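Local atomic coordinates of hydroxyindole o-methyltransferase (Homo sapiens, PDB entry 4A6D), a protein that catalyses the methylation of N-acetylserotonin to melatonin, taking the methyl group from S-adenosylmethionine, and works as a homodimer. Residues R252-W257 / H264-I269; D259-H264 / Q306-E311; G277-I282 / M319-A324. One frame throughout, in Å; residues are numbered along the deposited sequence. Where two conformers were deposited one is given.

Contact 1: residues R252-W257 / H264-I269; sequences RVLHDW and HLLERI. With ZN (zinc ion), chain B; SAM (S-adenosylmethionine), chain D.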
# COMPACT_ATOMS: atom_id res chain seq x y z
N ARG A 252 14.78 16.82 10.06
CA ARG A 252 13.35 16.57 9.89
C ARG A 252 12.48 17.48 10.75
O ARG A 252 11.47 17.06 11.32
CB ARG A 252 13.01 15.08 10.09
CG ARG A 252 13.56 14.15 9.01
CD ARG A 252 14.12 12.95 9.70
NE ARG A 252 13.36 11.74 9.43
CZ ARG A 252 13.38 10.65 10.19
NH1 ARG A 252 14.06 10.63 11.33
NH2 ARG A 252 12.69 9.57 9.83
N VAL A 253 12.87 18.75 10.84
CA VAL A 253 12.07 19.70 11.59
C VAL A 253 11.37 20.57 10.56
O VAL A 253 10.17 20.64 10.56
CB VAL A 253 12.93 20.51 12.61
CG1 VAL A 253 12.15 21.69 13.17
CG2 VAL A 253 13.44 19.61 13.73
N LEU A 254 12.13 21.20 9.65
CA LEU A 254 11.59 22.13 8.64
C LEU A 254 10.48 21.54 7.75
O LEU A 254 9.50 22.21 7.43
CB LEU A 254 12.75 22.74 7.79
CG LEU A 254 13.73 23.68 8.52
CD1 LEU A 254 14.74 24.29 7.56
CD2 LEU A 254 12.99 24.81 9.27
N HIS A 255 10.60 20.27 7.40
CA HIS A 255 9.57 19.63 6.56
C HIS A 255 8.18 19.52 7.22
O HIS A 255 7.20 19.32 6.50
CB HIS A 255 10.09 18.30 5.96
CG HIS A 255 10.08 17.15 6.92
ND1 HIS A 255 10.08 15.84 6.46
CD2 HIS A 255 10.05 17.13 8.27
CE1 HIS A 255 10.03 15.08 7.55
NE2 HIS A 255 10.04 15.82 8.66
N ASP A 256 8.08 19.68 8.57
CA ASP A 256 6.80 19.57 9.29
C ASP A 256 5.95 20.82 9.18
O ASP A 256 4.77 20.79 9.52
CB ASP A 256 7.03 19.32 10.80
CG ASP A 256 7.76 18.05 11.20
OD1 ASP A 256 7.54 16.99 10.55
OD2 ASP A 256 8.47 18.07 12.25
N TRP A 257 6.58 21.93 8.77
CA TRP A 257 5.94 23.23 8.78
C TRP A 257 5.95 23.96 7.46
O TRP A 257 6.82 23.74 6.63
CB TRP A 257 6.63 24.13 9.83
CG TRP A 257 6.95 23.48 11.15
CD1 TRP A 257 8.19 23.15 11.63
CD2 TRP A 257 6.01 23.12 12.18
NE1 TRP A 257 8.09 22.63 12.90
CE2 TRP A 257 6.76 22.58 13.25
CE3 TRP A 257 4.62 23.25 12.32
CZ2 TRP A 257 6.15 22.15 14.45
CZ3 TRP A 257 4.01 22.85 13.51
CH2 TRP A 257 4.77 22.30 14.56
N HIS A 264 10.14 31.88 10.89
CA HIS A 264 10.15 32.32 12.29
C HIS A 264 11.26 31.61 13.10
O HIS A 264 12.06 32.29 13.75
CB HIS A 264 8.76 32.15 12.93
CG HIS A 264 8.69 32.49 14.39
ND1 HIS A 264 8.15 31.61 15.31
CD2 HIS A 264 9.07 33.62 15.04
CE1 HIS A 264 8.24 32.21 16.48
NE2 HIS A 264 8.78 33.42 16.37
N LEU A 265 11.31 30.27 13.01
CA LEU A 265 12.31 29.47 13.72
C LEU A 265 13.74 29.80 13.21
O LEU A 265 14.64 29.97 14.03
CB LEU A 265 12.01 27.95 13.59
CG LEU A 265 13.09 27.01 14.17
CD1 LEU A 265 13.27 27.23 15.71
CD2 LEU A 265 12.81 25.59 13.84
N LEU A 266 13.91 29.90 11.86
CA LEU A 266 15.19 30.22 11.30
C LEU A 266 15.72 31.57 11.78
O LEU A 266 16.91 31.67 12.08
CB LEU A 266 15.20 30.12 9.77
CG LEU A 266 15.05 28.69 9.18
CD1 LEU A 266 15.02 28.75 7.70
CD2 LEU A 266 16.16 27.77 9.63
N GLU A 267 14.81 32.57 11.92
CA GLU A 267 15.09 33.92 12.39
C GLU A 267 15.61 33.91 13.84
O GLU A 267 16.62 34.54 14.14
CB GLU A 267 13.85 34.82 12.24
CG GLU A 267 13.61 35.35 10.83
CD GLU A 267 14.46 36.50 10.32
OE1 GLU A 267 15.44 36.89 11.00
OE2 GLU A 267 14.13 37.03 9.23
N ARG A 268 14.95 33.13 14.71
CA ARG A 268 15.31 32.98 16.13
C ARG A 268 16.71 32.37 16.27
O ARG A 268 17.50 32.87 17.06
CB ARG A 268 14.25 32.13 16.85
CG ARG A 268 12.90 32.84 16.90
CD ARG A 268 11.90 32.32 17.93
NE ARG A 268 12.47 31.30 18.79
CZ ARG A 268 12.87 31.49 20.03
NH1 ARG A 268 12.67 32.66 20.62
NH2 ARG A 268 13.43 30.50 20.71
N ILE A 269 17.01 31.32 15.45
CA ILE A 269 18.31 30.63 15.40
C ILE A 269 19.36 31.60 14.92
O ILE A 269 20.41 31.70 15.54
CB ILE A 269 18.26 29.38 14.49
CG1 ILE A 269 17.22 28.34 15.01
CG2 ILE A 269 19.67 28.78 14.29
CD1 ILE A 269 17.03 27.13 14.02
ZN ZN B . 16.28 38.82 11.49
N SAM D . 15.27 15.30 14.74
CA SAM D . 14.64 13.98 14.97
C SAM D . 14.84 12.90 13.89
O SAM D . 15.03 13.27 12.75
OXT SAM D . 14.82 11.65 14.13
CB SAM D . 13.19 14.25 15.27
CG SAM D . 12.39 14.74 14.06
SD SAM D . 10.64 14.90 14.57
CE SAM D . 9.86 14.97 13.01
C5' SAM D . 10.45 16.68 14.94
C4' SAM D . 10.93 16.85 16.39
O4' SAM D . 10.68 18.20 16.70
C3' SAM D . 10.11 15.97 17.41
O3' SAM D . 10.98 15.23 18.28
C2' SAM D . 9.23 17.04 18.13
O2' SAM D . 8.84 16.79 19.48
C1' SAM D . 10.15 18.28 18.04
N9 SAM D . 9.41 19.55 18.20
C8 SAM D . 8.22 19.90 17.57
N7 SAM D . 7.87 21.10 17.94
C5 SAM D . 8.77 21.58 18.88
C6 SAM D . 8.91 22.75 19.64
N6 SAM D . 8.03 23.76 19.46
N1 SAM D . 10.00 22.90 20.48
C2 SAM D . 10.88 21.90 20.67
N3 SAM D . 10.76 20.77 19.96
C4 SAM D . 9.79 20.58 19.04
O HOH W 1 16.75 40.97 11.70
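Val253 holds CG1 trans to its backbone N (chi1 168°) and Leu265 does the same with CG (chi1 174°), which brings the two branched side chains together at about a right angle, Val253 CG1 4.0 Å from Leu265 CD2. Beside them, Leu254 CD1 meets Leu266 CD2 at 4.3 Å, a looser touch. No hydrogen bond joins the segments: the contact is methyl against methyl, buried, and aliphatic residues suit it because they can mesh without any polar atom needing a partner. The neighbours of these two residues in the loop face the cofactor instead. Arg252 bends at chi2 and chi3 to carry its guanidinium to the methionine carboxylate of S-adenosylmethionine, where NH1 donates to O (3.2 Å, 159°) and lies 3.1 Å from OXT; Leu160 O accepts from NH1 as well. A leucine here would probably leave the cofactor carboxylate without its positive mate and the Leu160 carbonyl without this donor. Asp256 OD2 comes within 3.5 Å of the cofactor methyl carbon CE, which the His255 ring also faces with its edge. Trp257 brings CZ2, on the ring edge, to 4.0 Å from adenine N7. Away from the loop, Glu267 binds a zinc ion through OE1 at 2.2 Å, with His271 and a water also bound to the metal. Strand 247-251, the loop after it and helix 259-272 thus follow the plan of the Rossmann-like class I methyltransferases: Val253 and Leu254 pack on the helix, while Arg252, the inferred proton donor or acceptor His255, and Asp256 line the cofactor and substrate site.

Contact 2: residues D259-H264 / Q306-E311; sequences DGKCSH and QTEGQE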
# COMPACT_ATOMS: atom_id res chain seq x y z
N ASP A 259 6.26 27.60 5.14
CA ASP A 259 7.30 28.63 5.04
C ASP A 259 7.39 29.65 6.15
O ASP A 259 8.49 29.90 6.65
CB ASP A 259 7.29 29.31 3.66
CG ASP A 259 7.81 28.42 2.55
OD1 ASP A 259 7.93 27.19 2.77
OD2 ASP A 259 8.07 28.94 1.45
N GLY A 260 6.25 30.23 6.53
CA GLY A 260 6.18 31.26 7.59
C GLY A 260 6.65 30.79 8.95
O GLY A 260 7.40 31.49 9.60
N LYS A 261 6.21 29.60 9.39
CA LYS A 261 6.63 28.95 10.64
C LYS A 261 8.14 28.63 10.54
O LYS A 261 8.86 28.87 11.52
CB LYS A 261 5.85 27.64 10.84
CG LYS A 261 4.77 27.70 11.88
CD LYS A 261 5.02 26.70 12.98
CE LYS A 261 3.83 26.53 13.89
NZ LYS A 261 4.21 25.83 15.16
N CYS A 262 8.62 28.11 9.38
CA CYS A 262 10.05 27.83 9.15
C CYS A 262 10.83 29.10 9.30
O CYS A 262 11.82 29.10 10.02
CB CYS A 262 10.28 27.21 7.78
SG CYS A 262 9.72 25.50 7.64
N SER A 263 10.39 30.19 8.63
CA SER A 263 11.05 31.50 8.66
C SER A 263 11.19 32.02 10.07
O SER A 263 12.27 32.49 10.41
CB SER A 263 10.35 32.52 7.77
OG SER A 263 10.56 32.18 6.40
N HIS A 264 10.14 31.88 10.89
CA HIS A 264 10.15 32.32 12.29
C HIS A 264 11.26 31.61 13.10
O HIS A 264 12.06 32.29 13.75
CB HIS A 264 8.76 32.15 12.93
CG HIS A 264 8.69 32.49 14.39
ND1 HIS A 264 8.15 31.61 15.31
CD2 HIS A 264 9.07 33.62 15.04
CE1 HIS A 264 8.24 32.21 16.48
NE2 HIS A 264 8.78 33.42 16.37
N GLN A 306 -0.18 14.37 6.59
CA GLN A 306 0.07 14.34 8.03
C GLN A 306 0.44 15.66 8.74
O GLN A 306 -0.26 16.06 9.66
CB GLN A 306 1.05 13.21 8.38
CG GLN A 306 0.36 11.85 8.46
CD GLN A 306 1.30 10.77 8.94
OE1 GLN A 306 1.54 10.59 10.13
NE2 GLN A 306 1.84 10.03 8.00
N THR A 307 1.55 16.31 8.36
CA THR A 307 2.00 17.55 8.98
C THR A 307 1.35 18.80 8.34
O THR A 307 0.24 18.74 7.82
CB THR A 307 3.52 17.62 8.91
OG1 THR A 307 3.89 17.87 7.56
CG2 THR A 307 4.21 16.37 9.48
N GLU A 308 2.07 19.95 8.41
CA GLU A 308 1.68 21.25 7.85
C GLU A 308 2.69 21.67 6.78
O GLU A 308 2.53 22.73 6.16
CB GLU A 308 1.67 22.31 8.96
CG GLU A 308 0.43 22.31 9.83
CD GLU A 308 0.51 23.19 11.06
OE1 GLU A 308 1.51 23.94 11.22
OE2 GLU A 308 -0.43 23.12 11.89
N GLY A 309 3.66 20.80 6.52
CA GLY A 309 4.73 21.07 5.57
C GLY A 309 4.73 20.35 4.24
O GLY A 309 3.70 20.00 3.69
N GLN A 310 5.93 20.16 3.72
CA GLN A 310 6.23 19.61 2.40
C GLN A 310 7.71 19.33 2.38
O GLN A 310 8.45 19.81 3.25
CB GLN A 310 5.94 20.71 1.32
CG GLN A 310 6.65 22.05 1.61
CD GLN A 310 6.41 23.21 0.67
OE1 GLN A 310 6.14 24.35 1.12
NE2 GLN A 310 6.69 23.01 -0.61
N GLU A 311 8.16 18.58 1.37
CA GLU A 311 9.58 18.42 1.14
C GLU A 311 9.99 19.59 0.23
O GLU A 311 9.12 20.21 -0.40
CB GLU A 311 9.93 17.03 0.56
CG GLU A 311 9.62 15.87 1.51
CD GLU A 311 10.24 15.88 2.90
OE1 GLU A 311 11.37 16.41 3.07
OE2 GLU A 311 9.59 15.36 3.83
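Asp259, in the first turn of helix 259-272, and Gln310, in the loop before helix 314-324, make the closer half of this contact: Asp259 OD1 lies 3.7 Å from Gln310 OE1. The side chains cross at about a right angle, yet the carboxylate and amide planes are only 12° apart. Gln310 sets CG between its backbone N and carbonyl carbon (chi1 52°) and runs straight beyond it, a long reach that lets the amide meet the acid. Two oxygens facing each other do not bond, and the grip on the aspartate comes from beyond the segments: Arg312 NH2 forms a salt bridge with OD1, and His316 NE2 is hydrogen-bonded to OD2. Gln310 also packs on His58 of the second subunit. The other half is looser and nearer solvent. Lys261 CE stops 4.4 Å from Glu308 OE1, and NZ is 5.1 Å from the same oxygen, opposite charges that probably attract weakly, though not as a salt bridge; the ammonium has a cation-pi partner in Trp257. The loop keeps its shape by other means. Thr307 OG1 accepts from Gly309 N (3.1 Å, 166°), an ST turn, for which a short hydroxyl side chain is well suited. On either side of these residues in sequence, Gln306 belongs to the substrate site and Glu311 OE2 is hydrogen-bonded to His255 ND1. With no hydrogen bond between the segments, the contact itself carries little polar bonding: Arg312 probably offsets the oxygen-oxygen repulsion at one end, while at the other the attraction between Lys261 and exposed Glu308 is likely to be weakened by water.

Contact 3: residues G277-I282 / M319-A324; sequences GGILVI and MLLSSA. With ZN (zinc ion), chain C.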
# COMPACT_ATOMS: atom_id res chain seq x y z
N GLY A 277 29.02 30.92 13.26
CA GLY A 277 27.99 29.98 13.67
C GLY A 277 27.36 29.29 12.47
O GLY A 277 27.33 29.85 11.37
N GLY A 278 26.89 28.07 12.67
CA GLY A 278 26.29 27.29 11.60
C GLY A 278 24.92 26.73 11.89
O GLY A 278 24.52 26.54 13.04
N ILE A 279 24.21 26.41 10.81
CA ILE A 279 22.92 25.74 10.83
C ILE A 279 23.02 24.55 9.89
O ILE A 279 23.37 24.72 8.72
CB ILE A 279 21.71 26.67 10.57
CG1 ILE A 279 20.39 25.88 10.72
CG2 ILE A 279 21.83 27.42 9.22
CD1 ILE A 279 19.25 26.63 10.86
N LEU A 280 22.82 23.34 10.43
CA LEU A 280 22.88 22.10 9.68
C LEU A 280 21.47 21.59 9.54
O LEU A 280 20.86 21.19 10.53
CB LEU A 280 23.78 21.05 10.35
CG LEU A 280 23.92 19.70 9.57
CD1 LEU A 280 24.64 19.90 8.24
CD2 LEU A 280 24.63 18.66 10.39
N VAL A 281 20.94 21.66 8.31
CA VAL A 281 19.59 21.24 7.95
C VAL A 281 19.70 19.87 7.31
O VAL A 281 20.48 19.69 6.37
CB VAL A 281 18.87 22.28 7.05
CG1 VAL A 281 17.54 21.72 6.51
CG2 VAL A 281 18.66 23.61 7.79
N ILE A 282 19.00 18.88 7.89
CA ILE A 282 19.04 17.50 7.40
C ILE A 282 17.66 17.12 6.95
O ILE A 282 16.77 16.97 7.77
CB ILE A 282 19.65 16.49 8.40
CG1 ILE A 282 21.12 16.84 8.69
CG2 ILE A 282 19.50 15.02 7.85
CD1 ILE A 282 21.66 16.26 9.90
N MET A 319 16.31 29.97 -0.27
CA MET A 319 15.55 31.21 -0.08
C MET A 319 15.25 31.37 1.41
O MET A 319 15.53 32.44 1.94
CB MET A 319 14.27 31.25 -0.94
CG MET A 319 14.54 31.11 -2.43
SD MET A 319 13.78 32.35 -3.51
CE MET A 319 12.86 31.26 -4.67
N LEU A 320 14.75 30.29 2.09
CA LEU A 320 14.44 30.28 3.52
C LEU A 320 15.62 30.66 4.39
O LEU A 320 15.48 31.59 5.19
CB LEU A 320 13.80 28.94 3.98
CG LEU A 320 12.36 28.66 3.53
CD1 LEU A 320 11.94 27.23 3.87
CD2 LEU A 320 11.37 29.61 4.18
N LEU A 321 16.77 29.99 4.21
CA LEU A 321 17.98 30.28 5.00
C LEU A 321 18.57 31.65 4.69
O LEU A 321 19.00 32.35 5.60
CB LEU A 321 19.04 29.18 4.85
CG LEU A 321 18.68 27.85 5.53
CD1 LEU A 321 19.52 26.72 5.00
CD2 LEU A 321 18.84 27.95 7.03
N SER A 322 18.55 32.04 3.41
CA SER A 322 19.07 33.35 3.03
C SER A 322 18.22 34.50 3.62
O SER A 322 18.78 35.51 4.00
CB SER A 322 19.16 33.46 1.51
OG SER A 322 19.87 34.63 1.16
N SER A 323 16.88 34.35 3.69
CA SER A 323 15.99 35.39 4.21
C SER A 323 16.15 35.59 5.71
O SER A 323 15.95 36.70 6.20
CB SER A 323 14.53 35.06 3.91
OG SER A 323 14.13 35.69 2.70
N ALA A 324 16.45 34.49 6.44
CA ALA A 324 16.67 34.47 7.87
C ALA A 324 17.99 35.17 8.21
O ALA A 324 18.15 35.61 9.35
CB ALA A 324 16.68 33.03 8.38
ZN ZN C . 15.14 33.85 -2.70
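The 2.9 Å hydrogen bond from Ser323 N to Met319 O closes the helical turn that presents Leu321 to Ile279 and Val281 of strand 278-283. Everything that crosses between the segments is apolar. Leu321 places CG beside its backbone N, opposite the carbonyl carbon (chi1 -71°), and extends both methyls to the strand. CD2 meets Ile279 at two points, CG2 at 3.7 Å and CD1 at 4.1 Å, the side chains slanting past each other. The second methyl, CD1, approaches Val281 CG2 at 4.3 Å. Ile279 keeps CG1 trans to its backbone N (chi1 -176°), and this turns CG2 into the position between N and carbonyl carbon from which it touches the leucine. One leucine thus serves two residues of the strand, its forked end spanning the pair. Ile279 and Val281 point toward the helix while Leu280, between them, points away, the alternation of an extended strand, with the first two on the face that helix 314-324 covers. Beta-branched residues suit such a strand, and a flexible, unbranched-at-CB leucine suits the helix that lies on it. With both sides buried, the touching groups bring no polar atom that needs satisfying. The strand lies inside the Rossmann-like sheet, with parallel strand 247-251 on one side and antiparallel strand 339-344 on the other; Leu280 packs on Leu247 and Leu177 at the opposite face. Leu266 of helix 259-272 touches both Ile279 and Leu321, and Phe326 does too, so helix 314-324 rests on the sheet beside helix 259-272, with Ile341 of strand 339-344 also beneath Leu321.

From the N terminus, contact 1 closes first, a tight loop from residues 252-257 back to 264-269 on the following helix. Contact 2 opens at 259-264, inside that loop, and closes only at 306-311, so the two cross; they share His264 and meet again where Glu308 N bonds to Asp256 O (3.0 Å). Contact 3 opens at 277-282, after contact 1 has closed, and ends at 319-324, beyond the close of contact 2, which it therefore also crosses. No contact nests within another. Helix 259-272 is the common element: it joins the cofactor loop, the loop that carries Gln306, and, through Leu266, the central sheet with helix 314-324.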